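Local coordinates for protein aromatic-L-amino-acid decarboxylase (Catharanthus roseus, PDB 6EEW) that decarboxylates L-tryptophan to tryptamine and L-5-hydroxytryptophan to serotonin as a homodimer that depends on pyridoxal 5'-phosphate, at residues L445-M448 with L449-G453. Numbering follows the deposited sequence.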
loop_
_atom_site.group_PDB
_atom_site.type_symbol
_atom_site.label_atom_id
_atom_site.label_comp_id
_atom_site.label_asym_id
_atom_site.label_seq_id
_atom_site.Cartn_x
_atom_site.Cartn_y
_atom_site.Cartn_z
ATOM N N LEU A 445 -13.453 22.679 26.652
ATOM C CA LEU A 445 -12.711 23.623 25.824
ATOM C C LEU A 445 -12.422 23.031 24.448
ATOM O O LEU A 445 -12.622 23.690 23.418
ATOM C CB LEU A 445 -11.410 24.026 26.513
ATOM C CG LEU A 445 -10.555 24.974 25.671
ATOM C CD1 LEU A 445 -11.321 26.265 25.411
ATOM C CD2 LEU A 445 -9.227 25.250 26.349
ATOM N N LEU A 446 -11.937 21.786 24.410
ATOM C CA LEU A 446 -11.677 21.142 23.125
ATOM C C LEU A 446 -12.939 21.061 22.273
ATOM O O LEU A 446 -12.905 21.335 21.063
ATOM C CB LEU A 446 -11.110 19.739 23.342
ATOM C CG LEU A 446 -10.836 18.962 22.045
ATOM C CD1 LEU A 446 -9.785 19.652 21.189
ATOM C CD2 LEU A 446 -10.489 17.498 22.287
ATOM N N ASP A 447 -14.065 20.698 22.886
ATOM C CA ASP A 447 -15.291 20.578 22.111
ATOM C C ASP A 447 -15.704 21.926 21.534
ATOM O O ASP A 447 -16.086 22.014 20.365
ATOM C CB ASP A 447 -16.403 19.966 22.962
ATOM C CG ASP A 447 -17.488 19.304 22.114
ATOM O OD1 ASP A 447 -18.116 20.001 21.286
ATOM O OD2 ASP A 447 -17.695 18.078 22.252
ATOM N N MET A 448 -15.660 22.985 22.345
ATOM C CA MET A 448 -15.979 24.316 21.830
ATOM C C MET A 448 -15.075 24.673 20.652
ATOM O O MET A 448 -15.543 25.131 19.596
ATOM C CB MET A 448 -15.845 25.349 22.948
ATOM C CG MET A 448 -16.756 25.100 24.137
ATOM S SD MET A 448 -16.433 26.241 25.499
ATOM C CE MET A 448 -16.860 27.817 24.753
ATOM N N LEU A 449 -13.766 24.456 20.815
ATOM C CA LEU A 449 -12.829 24.781 19.747
ATOM C C LEU A 449 -13.239 24.100 18.453
ATOM O O LEU A 449 -13.408 24.752 17.416
ATOM C CB LEU A 449 -11.415 24.362 20.145
ATOM C CG LEU A 449 -10.739 25.223 21.209
ATOM C CD1 LEU A 449 -9.521 24.505 21.743
ATOM C CD2 LEU A 449 -10.350 26.572 20.629
ATOM N N ASN A 450 -13.438 22.782 18.511
ATOM C CA ASN A 450 -13.726 22.036 17.290
ATOM C C ASN A 450 -15.089 22.410 16.724
ATOM O O ASN A 450 -15.262 22.478 15.500
ATOM C CB ASN A 450 -13.619 20.540 17.559
ATOM C CG ASN A 450 -12.181 20.086 17.745
ATOM O OD1 ASN A 450 -11.252 20.665 17.176
ATOM N ND2 ASN A 450 -11.990 19.052 18.548
ATOM N N SER A 451 -16.064 22.668 17.596
ATOM C CA SER A 451 -17.383 23.089 17.149
ATOM C C SER A 451 -17.335 24.409 16.402
ATOM O O SER A 451 -18.232 24.686 15.597
ATOM C CB SER A 451 -18.319 23.210 18.351
ATOM O OG SER A 451 -18.414 21.974 19.036
ATOM N N THR A 452 -16.311 25.228 16.651
ATOM C CA THR A 452 -16.162 26.468 15.892
ATOM C C THR A 452 -16.185 26.246 14.386
ATOM O O THR A 452 -16.649 27.114 13.637
ATOM C CB THR A 452 -14.850 27.154 16.253
ATOM O OG1 THR A 452 -14.880 27.537 17.629
ATOM C CG2 THR A 452 -14.633 28.380 15.377
ATOM N N GLY A 453 -15.694 25.101 13.922
ATOM C CA GLY A 453 -15.417 24.911 12.518
ATOM C C GLY A 453 -14.162 25.597 12.025
ATOM O O GLY A 453 -13.694 25.280 10.921
#
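The carbonyl oxygen of Asp447 is gripped twice by Ser451, one turn later in helix 438-451. Ser451 N gives it the regular i to i+4 helical bond, 2.8 Å long, while Ser451 OG adds a second bond of 2.7 Å to Asp447 O from above the carbonyl plane, 42° out of it. Serine suits this exposed place because its hydroxyl is short enough to fold back on its own helix: with OG anti to the carbonyl carbon (chi1 -59°), it stands beside its own backbone N and therefore within range of the same Asp447 O. Its proton is spent on the backbone, and Asp447 OD1 comes up alongside, 3.0 Å from Ser451 OG, so hydroxyl and carboxylate share the solvent-facing side of the helix.

Leu449 N bonds to Leu445 O and Asn450 N to Leu446 O, both nearly straight. The bond after that of Ser451, from Thr452 N to Met448 O, is bent to 136° as the helix runs out. Gly453 then leaves helical geometry with a positive phi, a conformation in which a CB would collide with the carbonyl oxygen of Thr452, so glycine fits here.

On the buried side, Leu445 and Leu449 pack one turn apart, CG of Leu445 lying 4.1 Å from CD1 of Leu449; their branched apolar ends suit a face closed off from water. At the margin of this face asparagine can serve two neighbours: ND2 of Asn450 rests 3.5 Å from CD1 of Leu446, while its OD1 accepts a hydrogen bond from Met457 N, tying the helix to the following loop. Both Leu445 and Leu449 touch Leu492 of helix 479-496 and Leu468 of strand 465-471 in the four-stranded antiparallel sheet; Leu446 reaches Tyr466 of the same strand.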